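Local coordinates for protein alpha-galactosidase 1 (PDB 3LRK) that hydrolyses terminal, non-reducing alpha-D-galactose residues from alpha-D-galactosides, including galacto-oligosaccharides, galactomannans and galactolipids, as a secreted homotetrameric GH27 glycosidase, at residues I162-Y167 against S198-S203; L192-G197 against A247-N252. The protein carries 1 engineered substitution. One frame throughout, in Å; residues are numbered along the deposited sequence.

Contacts 1 and 2 lie side by side in the catalytic barrel domain, their centres 12 Å apart, and both are largely buried and reach the second subunit. Contact 1 sets the outer helix 160-177 against the loop entering strand 203-205; it is apolar, an isoleucine set against two tyrosines and the helix backbone, and places Y167 close to the nucleophile D149. Contact 2 joins the short helix 193-196 to the loop after helix 239-246, mixes a thioether and an amide with aromatic rings, and includes the substrate-binding Q251. Neither has a hydrogen bond across it. W196 connects them: its indole packs on S163, Y164 and Y167, with W196 CH2 3.9 Å from Y167 CD1.

Contact 1: residues I162-Y167 against S198-S203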
# COMPACT_ATOMS: atom_id res chain seq x y z
N ILE A 162 14.23 -3.23 8.89
CA ILE A 162 15.06 -2.08 9.25
C ILE A 162 14.66 -1.45 10.61
O ILE A 162 15.53 -1.10 11.40
CB ILE A 162 15.14 -1.01 8.12
CG1 ILE A 162 16.20 0.03 8.47
CG2 ILE A 162 13.77 -0.36 7.86
CD1 ILE A 162 16.70 0.84 7.26
N SER A 163 13.36 -1.32 10.87
CA SER A 163 12.90 -0.76 12.16
C SER A 163 13.20 -1.72 13.32
O SER A 163 13.63 -1.31 14.40
CB SER A 163 11.42 -0.42 12.10
OG SER A 163 11.21 0.76 11.34
N TYR A 164 12.96 -3.01 13.09
CA TYR A 164 13.32 -4.03 14.06
C TYR A 164 14.80 -3.98 14.45
O TYR A 164 15.13 -4.03 15.63
CB TYR A 164 12.96 -5.42 13.52
CG TYR A 164 13.56 -6.56 14.31
CD1 TYR A 164 12.91 -7.05 15.46
CD2 TYR A 164 14.75 -7.16 13.91
CE1 TYR A 164 13.45 -8.11 16.17
CE2 TYR A 164 15.31 -8.21 14.63
CZ TYR A 164 14.64 -8.69 15.75
OH TYR A 164 15.18 -9.74 16.47
N HIS A 165 15.70 -3.90 13.47
CA HIS A 165 17.13 -3.89 13.80
C HIS A 165 17.56 -2.63 14.57
O HIS A 165 18.39 -2.71 15.47
CB HIS A 165 17.99 -4.17 12.57
CG HIS A 165 18.04 -5.63 12.21
ND1 HIS A 165 18.60 -6.58 13.04
CD2 HIS A 165 17.58 -6.31 11.13
CE1 HIS A 165 18.50 -7.77 12.48
NE2 HIS A 165 17.87 -7.63 11.33
N ARG A 166 16.94 -1.50 14.25
CA ARG A 166 17.21 -0.23 14.97
C ARG A 166 16.77 -0.32 16.45
O ARG A 166 17.51 0.10 17.35
CB ARG A 166 16.54 0.96 14.27
CG ARG A 166 16.74 2.34 14.95
CD ARG A 166 16.53 3.52 13.98
NE ARG A 166 15.27 3.38 13.27
CZ ARG A 166 14.09 3.78 13.70
NH1 ARG A 166 13.97 4.46 14.86
NH2 ARG A 166 13.01 3.52 12.98
N TYR A 167 15.58 -0.86 16.68
CA TYR A 167 15.07 -1.05 18.05
C TYR A 167 15.77 -2.17 18.81
O TYR A 167 15.99 -2.05 20.03
CB TYR A 167 13.54 -1.13 18.08
CG TYR A 167 12.98 0.25 17.87
CD1 TYR A 167 12.44 0.64 16.64
CD2 TYR A 167 13.08 1.20 18.89
CE1 TYR A 167 11.98 1.95 16.45
CE2 TYR A 167 12.63 2.49 18.70
CZ TYR A 167 12.08 2.86 17.50
OH TYR A 167 11.64 4.15 17.35
N SER A 198 7.72 -8.12 20.43
CA SER A 198 7.76 -9.00 21.63
C SER A 198 9.13 -9.60 21.96
O SER A 198 9.48 -9.73 23.15
CB SER A 198 6.69 -10.09 21.54
OG SER A 198 7.02 -11.06 20.57
N GLY A 199 9.90 -9.94 20.94
CA GLY A 199 11.20 -10.57 21.12
C GLY A 199 12.32 -9.65 21.59
O GLY A 199 13.40 -10.13 21.96
N ILE A 200 12.07 -8.34 21.56
CA ILE A 200 13.09 -7.35 21.91
C ILE A 200 12.61 -6.25 22.88
O ILE A 200 13.42 -5.42 23.29
CB ILE A 200 13.65 -6.65 20.64
CG1 ILE A 200 12.54 -5.91 19.89
CG2 ILE A 200 14.37 -7.67 19.71
CD1 ILE A 200 13.08 -4.91 18.79
N ALA A 201 11.32 -6.22 23.22
CA ALA A 201 10.74 -5.14 24.04
C ALA A 201 9.56 -5.59 24.89
O ALA A 201 8.97 -6.64 24.62
CB ALA A 201 10.32 -3.96 23.14
N ASN A 202 9.22 -4.79 25.90
CA ASN A 202 8.11 -5.07 26.81
C ASN A 202 6.78 -4.42 26.43
O ASN A 202 5.71 -4.89 26.83
CB ASN A 202 8.51 -4.68 28.24
CG ASN A 202 9.63 -5.54 28.78
OD1 ASN A 202 10.69 -5.04 29.18
ND2 ASN A 202 9.41 -6.85 28.79
N SER A 203 6.85 -3.32 25.68
CA SER A 203 5.65 -2.66 25.15
C SER A 203 6.04 -1.84 23.92
O SER A 203 7.23 -1.54 23.71
CB SER A 203 4.94 -1.79 26.22
OG SER A 203 5.69 -0.62 26.53
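I200 reaches out of its loop to meet two tyrosines, Y164 and Y167, on one flank of helix 160-177, an outer helix of the (beta/alpha)8 TIM barrel of GH27 enzymes. The loop 198-203 connects helix 193-196 to barrel strand 203-205, so the contact ties the approach to that strand to the helix. A beta-branched residue suits the place because its two arms spread over the helix, CG2 against the Y164 ring and CD1 wedged between that ring and the backbone at Y167. With CG1 set between the backbone N and the carbonyl carbon (chi1 61°) and the chain extended beyond it, CD1 is carried to the helix backbone, 3.8 Å from Y167 C and 3.9 Å from Y167 CB. The shorter branch, CG2, meets Y164 CE1 at 3.7 Å, approaching obliquely.

Y164 can receive it because its CG stands anti to the backbone N (chi1 167°), which swings the ring from the helix toward the loop; W196 packs against the base of this tyrosine, and K154 of the second subunit also touches it. Y167 behaves differently. Its CA–CB bond points at the loop, but the ring then leads away toward the active site, where the hydroxyl is hydrogen-bonded to the backbone O of D149, the nucleophile. A tyrosine thus offers its CB to the hydrophobic contact and its polar end to the catalytic strand. The loop is also held to the same helix by a hydrogen bond between I200 O and S171 OG. Along the Y164 ring, I200 CD1 lies 4.0 Å from Y164 CD1.

Contact 2: residues L192-G197 against A247-N252; sequences LTFYWG and APMGQN
F194 and N252 make the close part of this contact, where the segments come within 5.9 Å, CA to CA. N252 CB sits 3.4 Å from F194 O, and the amide carbon N252 CG comes to the edge of the phenylalanine ring, near its plane, 3.7 Å from F194 CD1. Ring and amide planes are turned 55° apart. F194 CG lies between its backbone N and carbonyl carbon (chi1 63°), which turns the ring toward 247-252, and Y232 of the second subunit stacks on that ring. A short, flat amide fits here: it lies close to the helix backbone while OD1 is hydrogen-bonded to the same Y232, at its OH.

Both segments belong to the (beta/alpha)8 barrel domain, in the connections leading to neighbouring strands 203-205 and 258-260. M249 makes a looser, Met-aromatic contact on the other ortho carbon of F194. Its CG lies 4.0 Å from F194 CD2, and the chain, extended beyond CG (chi2 -178°), lays SD 5.1 Å from the ring centroid, oblique to the ring. The flexible, polarisable thioether suits a join between F194 and loop residues M206 and Y228.

The more open side is the turn G250-N252, with the substrate-binding Q251. At the sparse Y195 end, closed edge-to-face by F157 and Y232 of the second subunit, Y195 CD2 lies 3.8 Å from N252 ND2. The Y195 ring is better packed by F194, whose CE1 stands 3.4 Å above its centre.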
# COMPACT_ATOMS: atom_id res chain seq x y z
N LEU A 192 4.61 -2.16 11.25
CA LEU A 192 3.91 -3.30 11.87
C LEU A 192 4.54 -3.83 13.16
O LEU A 192 4.71 -5.04 13.35
CB LEU A 192 3.69 -4.44 10.86
CG LEU A 192 3.06 -4.03 9.52
CD1 LEU A 192 3.27 -5.12 8.47
CD2 LEU A 192 1.57 -3.71 9.67
N THR A 193 4.83 -2.89 14.06
CA THR A 193 5.53 -3.18 15.30
C THR A 193 4.96 -4.35 16.11
O THR A 193 5.71 -5.08 16.73
CB THR A 193 5.57 -1.95 16.21
OG1 THR A 193 5.90 -0.79 15.42
CG2 THR A 193 6.64 -2.14 17.30
N PHE A 194 3.64 -4.51 16.11
CA PHE A 194 2.96 -5.58 16.86
C PHE A 194 3.48 -6.99 16.49
O PHE A 194 3.39 -7.94 17.29
CB PHE A 194 1.43 -5.50 16.67
CG PHE A 194 0.99 -5.72 15.24
CD1 PHE A 194 0.90 -7.01 14.71
CD2 PHE A 194 0.69 -4.63 14.42
CE1 PHE A 194 0.53 -7.21 13.40
CE2 PHE A 194 0.31 -4.83 13.10
CZ PHE A 194 0.23 -6.13 12.59
N TYR A 195 4.02 -7.12 15.28
CA TYR A 195 4.55 -8.40 14.82
C TYR A 195 5.94 -8.72 15.40
O TYR A 195 6.25 -9.89 15.67
CB TYR A 195 4.64 -8.42 13.29
CG TYR A 195 3.47 -9.02 12.54
CD1 TYR A 195 3.02 -8.42 11.36
CD2 TYR A 195 2.83 -10.19 12.97
CE1 TYR A 195 1.98 -8.95 10.63
CE2 TYR A 195 1.77 -10.74 12.23
CZ TYR A 195 1.35 -10.10 11.06
OH TYR A 195 0.31 -10.60 10.30
N TRP A 196 6.77 -7.69 15.59
CA TRP A 196 8.18 -7.89 15.98
C TRP A 196 8.61 -7.32 17.34
O TRP A 196 9.75 -7.52 17.77
CB TRP A 196 9.13 -7.37 14.88
CG TRP A 196 8.86 -5.95 14.37
CD1 TRP A 196 8.14 -5.61 13.26
CD2 TRP A 196 9.33 -4.72 14.93
NE1 TRP A 196 8.15 -4.24 13.08
CE2 TRP A 196 8.85 -3.67 14.11
CE3 TRP A 196 10.10 -4.40 16.06
CZ2 TRP A 196 9.12 -2.32 14.38
CZ3 TRP A 196 10.37 -3.05 16.32
CH2 TRP A 196 9.88 -2.03 15.48
N GLY A 197 7.72 -6.61 18.00
CA GLY A 197 8.04 -5.99 19.29
C GLY A 197 8.40 -6.97 20.39
O GLY A 197 9.31 -6.70 21.18
N ALA A 247 -7.65 -2.32 17.76
CA ALA A 247 -8.61 -3.43 17.76
C ALA A 247 -8.09 -4.77 17.19
O ALA A 247 -8.18 -5.79 17.88
CB ALA A 247 -9.94 -3.01 17.09
N PRO A 248 -7.54 -4.77 15.96
CA PRO A 248 -7.03 -6.04 15.43
C PRO A 248 -5.73 -6.52 16.10
O PRO A 248 -5.39 -7.68 15.98
CB PRO A 248 -6.77 -5.72 13.94
CG PRO A 248 -6.48 -4.27 13.92
CD PRO A 248 -7.39 -3.67 14.97
N MET A 249 -5.05 -5.63 16.83
CA MET A 249 -3.70 -5.90 17.37
C MET A 249 -3.64 -6.71 18.66
O MET A 249 -2.56 -7.17 19.04
CB MET A 249 -2.92 -4.61 17.57
CG MET A 249 -2.75 -3.78 16.29
SD MET A 249 -1.76 -2.36 16.74
CE MET A 249 -1.79 -1.38 15.23
N GLY A 250 -4.78 -6.88 19.33
CA GLY A 250 -4.82 -7.63 20.60
C GLY A 250 -4.22 -9.02 20.51
O GLY A 250 -3.57 -9.50 21.44
N GLN A 251 -4.44 -9.68 19.37
CA GLN A 251 -3.95 -11.03 19.13
C GLN A 251 -2.42 -11.15 19.13
O GLN A 251 -1.89 -12.24 19.27
CB GLN A 251 -4.51 -11.58 17.81
CG GLN A 251 -4.03 -10.82 16.58
CD GLN A 251 -4.80 -11.18 15.33
OE1 GLN A 251 -5.63 -10.41 14.85
NE2 GLN A 251 -4.55 -12.36 14.80
N ASN A 252 -1.73 -10.02 18.96
CA ASN A 252 -0.27 -9.98 18.99
C ASN A 252 0.31 -9.39 20.28
O ASN A 252 1.50 -9.12 20.35
CB ASN A 252 0.29 -9.28 17.74
CG ASN A 252 0.40 -10.23 16.56
OD1 ASN A 252 -0.53 -10.34 15.77
ND2 ASN A 252 1.52 -10.94 16.46